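Local coordinates for ectonucleoside triphosphate diphosphohydrolase 4 (Homo sapiens, PDB 6WG5), which belongs to the GDA1/CD39 family of the actin-like clan, proteins built from two lobes with related mixed beta sheets, at residues I92-I106 and Q142-I154. Residues are numbered along the deposited sequence; the frame is centred on the assembly and turned at random.
Sequences ISEFATSPEKVSDYI and QQKAILEDLLTDI
Ile146 of helix 142-154 packs into a pocket lined by Ile92, Pro99 and Val102, and shows how a single branched residue can gather an irregular chain against a regular helix. Its CB carries two branches that part company. CG2, anti to the backbone N, meets CD1 of Ile92 at 3.8 Å and CG2 of Val102 at 4.0 Å; the Ile92 side chain slides past in the opposite direction, whereas that of Val102 crosses at about a right angle. The other branch, beside the backbone N (chi1 -70°), passes CB of Pro99 with its CG1 at 4.2 Å and runs on, extended, until CD1 rests by the backbone carbonyls of Ile92 and Phe95. Met135 of helix 133-136 also touches both isoleucines.

One turn along the helix, Leu150 continues the apolar seam. Its CD1 faces CD1 of Ile92 tip to tip, while CD2 packs 3.6 Å from CG1 of Ile106. Beyond it, the CD1 methyls of Ile106 and Ile154 meet.

Along the other border, Pro99 sets CB 3.7 Å from CB of Ala145. Polar groups follow: OD2 of the Asp149 carboxyl group comes close to the carbonyl oxygens of Pro99 and Glu100, 3.0 Å from Glu100 O, with which it makes no hydrogen bond. OG of Ser103 lies 3.1 Å from O of Asp149 and passes close to CB of Asp153. At the far end, OE1 of Gln142, carried on an extended chain, lies 3.3 Å from CB of Ala96.

Elements of one lobe are thus joined: the loop and the short helix 102-105 that follows it lie against helix 140-157, whose Leu151 reaches Ala167 of the sheet. Together with helix 133-136, this helix links the parallel neighbours 127-131 and 167-169, the beta-alpha-beta crossover of an actin-like lobe.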
ATOM      1  N   ILE A  92      16.694   6.152  -8.940  1.00 81.16           N
ATOM      2  CA  ILE A  92      18.000   5.503  -8.927  1.00 86.15           C
ATOM      3  C   ILE A  92      18.150   4.492 -10.062  1.00 85.05           C
ATOM      4  O   ILE A  92      19.270   4.244 -10.517  1.00 97.99           O
ATOM      5  CB  ILE A  92      18.247   4.840  -7.556  1.00 70.80           C
ATOM      6  CG1 ILE A  92      19.743   4.813  -7.238  1.00 79.77           C
ATOM      7  CG2 ILE A  92      17.680   3.416  -7.514  1.00 81.75           C
ATOM      8  CD1 ILE A  92      20.052   4.560  -5.773  1.00 77.04           C
ATOM      9  N   SER A  93      17.044   3.908 -10.530  1.00 93.51           N
ATOM     10  CA  SER A  93      17.114   2.884 -11.565  1.00 96.89           C
ATOM     11  C   SER A  93      17.711   3.411 -12.863  1.00 98.99           C
ATOM     12  O   SER A  93      18.206   2.616 -13.670  1.00 96.93           O
ATOM     13  CB  SER A  93      15.716   2.318 -11.831  1.00 98.58           C
ATOM     14  OG  SER A  93      14.832   3.330 -12.280  1.00106.90           O
ATOM     15  N   GLU A  94      17.679   4.726 -13.086  1.00 97.22           N
ATOM     16  CA  GLU A  94      18.191   5.275 -14.337  1.00 97.03           C
ATOM     17  C   GLU A  94      19.685   5.029 -14.486  1.00 97.02           C
ATOM     18  O   GLU A  94      20.188   4.931 -15.611  1.00 97.55           O
ATOM     19  CB  GLU A  94      17.893   6.772 -14.414  1.00 94.75           C
ATOM     20  CG  GLU A  94      16.415   7.108 -14.293  1.00 95.33           C
ATOM     21  CD  GLU A  94      15.579   6.484 -15.392  1.00 99.78           C
ATOM     22  OE1 GLU A  94      15.557   7.035 -16.512  1.00 99.58           O
ATOM     23  OE2 GLU A  94      14.947   5.437 -15.137  1.00104.31           O
ATOM     24  N   PHE A  95      20.411   4.920 -13.372  1.00 98.05           N
ATOM     25  CA  PHE A  95      21.851   4.698 -13.400  1.00 98.48           C
ATOM     26  C   PHE A  95      22.211   3.221 -13.467  1.00 93.70           C
ATOM     27  O   PHE A  95      23.275   2.822 -12.975  1.00 85.90           O
ATOM     28  CB  PHE A  95      22.510   5.346 -12.181  1.00 99.35           C
ATOM     29  CG  PHE A  95      22.231   6.817 -12.047  1.00 99.40           C
ATOM     30  CD1 PHE A  95      22.505   7.467 -10.862  1.00 97.29           C
ATOM     31  CD2 PHE A  95      21.700   7.550 -13.098  1.00102.29           C
ATOM     32  CE1 PHE A  95      22.257   8.810 -10.722  1.00 98.27           C
ATOM     33  CE2 PHE A  95      21.448   8.899 -12.963  1.00104.93           C
ATOM     34  CZ  PHE A  95      21.728   9.531 -11.771  1.00101.04           C
ATOM     35  N   ALA A  96      21.344   2.397 -14.060  1.00 88.06           N
ATOM     36  CA  ALA A  96      21.664   0.988 -14.253  1.00 88.85           C
ATOM     37  C   ALA A  96      23.041   0.817 -14.878  1.00 96.03           C
ATOM     38  O   ALA A  96      23.775  -0.120 -14.541  1.00 96.30           O
ATOM     39  CB  ALA A  96      20.594   0.331 -15.125  1.00 87.83           C
ATOM     40  N   THR A  97      23.413   1.719 -15.786  1.00105.04           N
ATOM     41  CA  THR A  97      24.703   1.674 -16.460  1.00107.15           C
ATOM     42  C   THR A  97      25.708   2.663 -15.884  1.00106.97           C
ATOM     43  O   THR A  97      26.866   2.667 -16.313  1.00109.40           O
ATOM     44  CB  THR A  97      24.524   1.948 -17.957  1.00109.66           C
ATOM     45  OG1 THR A  97      24.064   3.292 -18.149  1.00115.53           O
ATOM     46  CG2 THR A  97      23.516   0.980 -18.564  1.00105.06           C
ATOM     47  N   SER A  98      25.299   3.499 -14.927  1.00107.01           N
ATOM     48  CA  SER A  98      26.188   4.488 -14.330  1.00107.29           C
ATOM     49  C   SER A  98      26.235   4.316 -12.815  1.00103.92           C
ATOM     50  O   SER A  98      25.987   5.277 -12.076  1.00102.30           O
ATOM     51  CB  SER A  98      25.725   5.903 -14.680  1.00108.33           C
ATOM     52  OG  SER A  98      25.505   6.039 -16.073  1.00108.97           O
ATOM     53  N   PRO A  99      26.550   3.118 -12.311  1.00106.45           N
ATOM     54  CA  PRO A  99      26.554   2.932 -10.850  1.00101.09           C
ATOM     55  C   PRO A  99      27.522   3.849 -10.123  1.00101.75           C
ATOM     56  O   PRO A  99      27.218   4.297  -9.012  1.00 98.63           O
ATOM     57  CB  PRO A  99      26.926   1.449 -10.684  1.00 98.80           C
ATOM     58  CG  PRO A  99      27.545   1.046 -11.979  1.00107.20           C
ATOM     59  CD  PRO A  99      26.888   1.878 -13.029  1.00109.72           C
ATOM     60  N   GLU A 100      28.683   4.148 -10.715  1.00 99.98           N
ATOM     61  CA  GLU A 100      29.625   5.055 -10.066  1.00101.80           C
ATOM     62  C   GLU A 100      29.022   6.437  -9.843  1.00103.06           C
ATOM     63  O   GLU A 100      29.466   7.160  -8.945  1.00 95.17           O
ATOM     64  CB  GLU A 100      30.911   5.174 -10.895  1.00104.64           C
ATOM     65  CG  GLU A 100      30.775   5.935 -12.220  1.00107.93           C
ATOM     66  CD  GLU A 100      30.220   5.084 -13.345  1.00110.72           C
ATOM     67  OE1 GLU A 100      30.366   3.844 -13.289  1.00112.62           O
ATOM     68  OE2 GLU A 100      29.637   5.660 -14.291  1.00109.81           O
ATOM     69  N   LYS A 101      28.018   6.810 -10.635  1.00105.23           N
ATOM     70  CA  LYS A 101      27.413   8.134 -10.599  1.00106.80           C
ATOM     71  C   LYS A 101      26.318   8.266  -9.547  1.00103.06           C
ATOM     72  O   LYS A 101      25.829   9.377  -9.320  1.00103.14           O
ATOM     73  CB  LYS A 101      26.844   8.457 -11.989  1.00111.37           C
ATOM     74  CG  LYS A 101      26.164   9.810 -12.141  1.00115.61           C
ATOM     75  CD  LYS A 101      25.599   9.966 -13.548  1.00119.75           C
ATOM     76  CE  LYS A 101      24.730  11.205 -13.677  1.00132.84           C
ATOM     77  NZ  LYS A 101      24.088  11.292 -15.019  1.00144.01           N
ATOM     78  N   VAL A 102      25.940   7.173  -8.881  1.00120.81           N
ATOM     79  CA  VAL A 102      24.722   7.176  -8.078  1.00118.85           C
ATOM     80  C   VAL A 102      24.914   7.936  -6.770  1.00120.58           C
ATOM     81  O   VAL A 102      23.986   8.591  -6.282  1.00114.87           O
ATOM     82  CB  VAL A 102      24.254   5.729  -7.831  1.00116.69           C
ATOM     83  CG1 VAL A 102      25.123   5.035  -6.781  1.00114.38           C
ATOM     84  CG2 VAL A 102      22.798   5.713  -7.421  1.00114.99           C
ATOM     85  N   SER A 103      26.106   7.862  -6.176  1.00107.06           N
ATOM     86  CA  SER A 103      26.312   8.462  -4.861  1.00103.41           C
ATOM     87  C   SER A 103      26.148   9.977  -4.880  1.00 96.70           C
ATOM     88  O   SER A 103      25.866  10.568  -3.831  1.00 88.86           O
ATOM     89  CB  SER A 103      27.695   8.091  -4.326  1.00103.29           C
ATOM     90  OG  SER A 103      27.779   6.698  -4.077  1.00107.79           O
ATOM     91  N   ASP A 104      26.319  10.619  -6.036  1.00 97.55           N
ATOM     92  CA  ASP A 104      26.069  12.052  -6.142  1.00 96.27           C
ATOM     93  C   ASP A 104      24.594  12.374  -6.342  1.00 94.82           C
ATOM     94  O   ASP A 104      24.178  13.507  -6.075  1.00 96.24           O
ATOM     95  CB  ASP A 104      26.876  12.650  -7.298  1.00 98.93           C
ATOM     96  CG  ASP A 104      28.265  13.094  -6.876  1.00102.97           C
ATOM     97  OD1 ASP A 104      28.451  13.436  -5.689  1.00101.07           O
ATOM     98  OD2 ASP A 104      29.171  13.108  -7.735  1.00108.07           O
ATOM     99  N   TYR A 105      23.799  11.407  -6.802  1.00 95.06           N
ATOM    100  CA  TYR A 105      22.380  11.654  -7.039  1.00 93.16           C
ATOM    101  C   TYR A 105      21.603  11.732  -5.731  1.00 87.75           C
ATOM    102  O   TYR A 105      20.683  12.549  -5.600  1.00 87.10           O
ATOM    103  CB  TYR A 105      21.820  10.558  -7.941  1.00 93.68           C
ATOM    104  CG  TYR A 105      20.324  10.372  -7.869  1.00 89.75           C
ATOM    105  CD1 TYR A 105      19.464  11.244  -8.522  1.00 90.02           C
ATOM    106  CD2 TYR A 105      19.770   9.311  -7.166  1.00 84.99           C
ATOM    107  CE1 TYR A 105      18.095  11.073  -8.465  1.00 89.11           C
ATOM    108  CE2 TYR A 105      18.403   9.130  -7.103  1.00 82.71           C
ATOM    109  CZ  TYR A 105      17.571  10.014  -7.754  1.00 86.39           C
ATOM    110  OH  TYR A 105      16.207   9.840  -7.696  1.00 87.54           O
ATOM    111  N   ILE A 106      21.959  10.893  -4.752  1.00 88.79           N
ATOM    112  CA  ILE A 106      21.304  10.919  -3.447  1.00 90.12           C
ATOM    113  C   ILE A 106      21.954  11.902  -2.485  1.00 88.41           C
ATOM    114  O   ILE A 106      21.469  12.057  -1.355  1.00 85.96           O
ATOM    115  CB  ILE A 106      21.285   9.519  -2.795  1.00 92.65           C
ATOM    116  CG1 ILE A 106      22.701   8.941  -2.679  1.00 95.45           C
ATOM    117  CG2 ILE A 106      20.379   8.578  -3.574  1.00 94.31           C
ATOM    118  CD1 ILE A 106      23.327   9.135  -1.323  1.00 96.56           C
ATOM    119  N   GLN A 142      23.574  -5.494 -11.835  1.00102.63           N
ATOM    120  CA  GLN A 142      23.589  -4.039 -11.760  1.00101.71           C
ATOM    121  C   GLN A 142      22.982  -3.529 -10.458  1.00 98.63           C
ATOM    122  O   GLN A 142      23.363  -2.452  -9.984  1.00 96.98           O
ATOM    123  CB  GLN A 142      22.848  -3.456 -12.963  1.00102.88           C
ATOM    124  CG  GLN A 142      23.409  -3.928 -14.295  1.00111.95           C
ATOM    125  CD  GLN A 142      22.527  -3.563 -15.468  1.00116.17           C
ATOM    126  OE1 GLN A 142      21.591  -2.777 -15.336  1.00118.78           O
ATOM    127  NE2 GLN A 142      22.817  -4.142 -16.628  1.00118.06           N
ATOM    128  N   GLN A 143      22.043  -4.275  -9.871  1.00 89.06           N
ATOM    129  CA  GLN A 143      21.555  -3.932  -8.538  1.00 82.19           C
ATOM    130  C   GLN A 143      22.704  -3.882  -7.542  1.00 82.27           C
ATOM    131  O   GLN A 143      22.867  -2.901  -6.808  1.00 83.31           O
ATOM    132  CB  GLN A 143      20.503  -4.945  -8.083  1.00 73.16           C
ATOM    133  CG  GLN A 143      19.160  -4.831  -8.782  1.00 69.82           C
ATOM    134  CD  GLN A 143      18.168  -5.870  -8.296  1.00 71.56           C
ATOM    135  OE1 GLN A 143      18.102  -6.174  -7.105  1.00 70.25           O
ATOM    136  NE2 GLN A 143      17.394  -6.427  -9.220  1.00 74.06           N
ATOM    137  N   LYS A 144      23.520  -4.939  -7.508  1.00 79.58           N
ATOM    138  CA  LYS A 144      24.626  -4.997  -6.560  1.00 79.55           C
ATOM    139  C   LYS A 144      25.629  -3.876  -6.797  1.00 82.25           C
ATOM    140  O   LYS A 144      26.228  -3.366  -5.844  1.00 82.15           O
ATOM    141  CB  LYS A 144      25.315  -6.358  -6.652  1.00 79.78           C
ATOM    142  CG  LYS A 144      26.330  -6.620  -5.552  1.00 81.18           C
ATOM    143  CD  LYS A 144      27.038  -7.950  -5.759  1.00 86.55           C
ATOM    144  CE  LYS A 144      28.075  -8.203  -4.676  1.00 86.26           C
ATOM    145  NZ  LYS A 144      29.402  -8.561  -5.249  1.00 85.70           N
ATOM    146  N   ALA A 145      25.825  -3.479  -8.057  1.00 85.70           N
ATOM    147  CA  ALA A 145      26.760  -2.398  -8.354  1.00 86.83           C
ATOM    148  C   ALA A 145      26.336  -1.102  -7.677  1.00 85.44           C
ATOM    149  O   ALA A 145      27.172  -0.376  -7.126  1.00 82.39           O
ATOM    150  CB  ALA A 145      26.865  -2.200  -9.866  1.00 90.22           C
ATOM    151  N   ILE A 146      25.037  -0.797  -7.703  1.00 85.58           N
ATOM    152  CA  ILE A 146      24.548   0.454  -7.134  1.00 81.74           C
ATOM    153  C   ILE A 146      24.677   0.438  -5.615  1.00 79.08           C
ATOM    154  O   ILE A 146      25.173   1.395  -5.009  1.00 79.16           O
ATOM    155  CB  ILE A 146      23.096   0.705  -7.582  1.00 81.78           C
ATOM    156  CG1 ILE A 146      23.070   1.051  -9.075  1.00 81.40           C
ATOM    157  CG2 ILE A 146      22.448   1.816  -6.754  1.00 80.73           C
ATOM    158  CD1 ILE A 146      21.686   1.070  -9.686  1.00 81.85           C
ATOM    159  N   LEU A 147      24.222  -0.643  -4.976  1.00 74.14           N
ATOM    160  CA  LEU A 147      24.314  -0.734  -3.522  1.00 73.24           C
ATOM    161  C   LEU A 147      25.749  -0.546  -3.053  1.00 75.45           C
ATOM    162  O   LEU A 147      26.001   0.141  -2.055  1.00 72.45           O
ATOM    163  CB  LEU A 147      23.779  -2.082  -3.036  1.00 69.81           C
ATOM    164  CG  LEU A 147      22.413  -2.546  -3.542  1.00 67.65           C
ATOM    165  CD1 LEU A 147      22.152  -3.971  -3.080  1.00 71.24           C
ATOM    166  CD2 LEU A 147      21.305  -1.618  -3.076  1.00 60.54           C
ATOM    167  N   GLU A 148      26.705  -1.152  -3.761  1.00 87.32           N
ATOM    168  CA  GLU A 148      28.096  -1.105  -3.323  1.00 87.57           C
ATOM    169  C   GLU A 148      28.665   0.306  -3.422  1.00 85.23           C
ATOM    170  O   GLU A 148      29.444   0.725  -2.559  1.00 82.72           O
ATOM    171  CB  GLU A 148      28.931  -2.088  -4.142  1.00 92.66           C
ATOM    172  CG  GLU A 148      29.223  -3.387  -3.407  1.00 94.54           C
ATOM    173  CD  GLU A 148      29.690  -4.495  -4.331  1.00103.42           C
ATOM    174  OE1 GLU A 148      29.340  -4.461  -5.531  1.00110.20           O
ATOM    175  OE2 GLU A 148      30.411  -5.399  -3.859  1.00105.95           O
ATOM    176  N   ASP A 149      28.292   1.056  -4.462  1.00 77.20           N
ATOM    177  CA  ASP A 149      28.757   2.435  -4.561  1.00 86.24           C
ATOM    178  C   ASP A 149      28.220   3.271  -3.406  1.00 81.77           C
ATOM    179  O   ASP A 149      28.928   4.129  -2.867  1.00 77.69           O
ATOM    180  CB  ASP A 149      28.342   3.041  -5.902  1.00 99.68           C
ATOM    181  CG  ASP A 149      29.022   4.373  -6.172  1.00110.98           C
ATOM    182  OD1 ASP A 149      30.131   4.594  -5.641  1.00113.18           O
ATOM    183  OD2 ASP A 149      28.451   5.197  -6.916  1.00112.92           O
ATOM    184  N   LEU A 150      26.967   3.033  -3.010  1.00 89.59           N
ATOM    185  CA  LEU A 150      26.419   3.704  -1.836  1.00 79.84           C
ATOM    186  C   LEU A 150      27.131   3.259  -0.566  1.00 73.78           C
ATOM    187  O   LEU A 150      27.436   4.083   0.304  1.00 70.95           O
ATOM    188  CB  LEU A 150      24.920   3.423  -1.727  1.00 75.64           C
ATOM    189  CG  LEU A 150      24.021   4.043  -2.797  1.00 70.99           C
ATOM    190  CD1 LEU A 150      22.646   3.398  -2.772  1.00 68.21           C
ATOM    191  CD2 LEU A 150      23.906   5.543  -2.594  1.00 67.77           C
ATOM    192  N   LEU A 151      27.407   1.958  -0.443  1.00 69.03           N
ATOM    193  CA  LEU A 151      28.008   1.437   0.779  1.00 67.90           C
ATOM    194  C   LEU A 151      29.444   1.922   0.952  1.00 71.18           C
ATOM    195  O   LEU A 151      29.856   2.264   2.065  1.00 70.79           O
ATOM    196  CB  LEU A 151      27.955  -0.091   0.770  1.00 65.52           C
ATOM    197  CG  LEU A 151      26.567  -0.705   0.960  1.00 65.35           C
ATOM    198  CD1 LEU A 151      26.581  -2.185   0.613  1.00 67.11           C
ATOM    199  CD2 LEU A 151      26.083  -0.498   2.387  1.00 63.41           C
ATOM    200  N   THR A 152      30.221   1.956  -0.132  1.00 78.70           N
ATOM    201  CA  THR A 152      31.620   2.357  -0.021  1.00 88.71           C
ATOM    202  C   THR A 152      31.783   3.870   0.075  1.00 94.39           C
ATOM    203  O   THR A 152      32.769   4.344   0.649  1.00 92.32           O
ATOM    204  CB  THR A 152      32.424   1.836  -1.217  1.00 91.30           C
ATOM    205  OG1 THR A 152      31.936   2.429  -2.427  1.00 90.15           O
ATOM    206  CG2 THR A 152      32.329   0.318  -1.317  1.00 90.37           C
ATOM    207  N   ASP A 153      30.836   4.636  -0.466  1.00 85.11           N
ATOM    208  CA  ASP A 153      30.982   6.081  -0.595  1.00 80.69           C
ATOM    209  C   ASP A 153      30.358   6.860   0.555  1.00 74.49           C
ATOM    210  O   ASP A 153      30.958   7.824   1.037  1.00 70.00           O
ATOM    211  CB  ASP A 153      30.360   6.548  -1.916  1.00 83.45           C
ATOM    212  CG  ASP A 153      30.787   7.952  -2.301  1.00 96.28           C
ATOM    213  OD1 ASP A 153      31.219   8.146  -3.459  1.00 99.65           O
ATOM    214  OD2 ASP A 153      30.691   8.863  -1.451  1.00 97.54           O
ATOM    215  N   ILE A 154      29.167   6.467   1.008  1.00 79.11           N
ATOM    216  CA  ILE A 154      28.468   7.246   2.031  1.00 75.40           C
ATOM    217  C   ILE A 154      29.253   7.307   3.336  1.00 75.40           C
ATOM    218  O   ILE A 154      29.406   8.409   3.887  1.00 78.97           O
ATOM    219  CB  ILE A 154      27.043   6.696   2.227  1.00 75.39           C
ATOM    220  CG1 ILE A 154      26.189   7.020   0.999  1.00 73.00           C
ATOM    221  CG2 ILE A 154      26.401   7.264   3.495  1.00 72.36           C
ATOM    222  CD1 ILE A 154      24.864   6.290   0.965  1.00 69.16           C
TER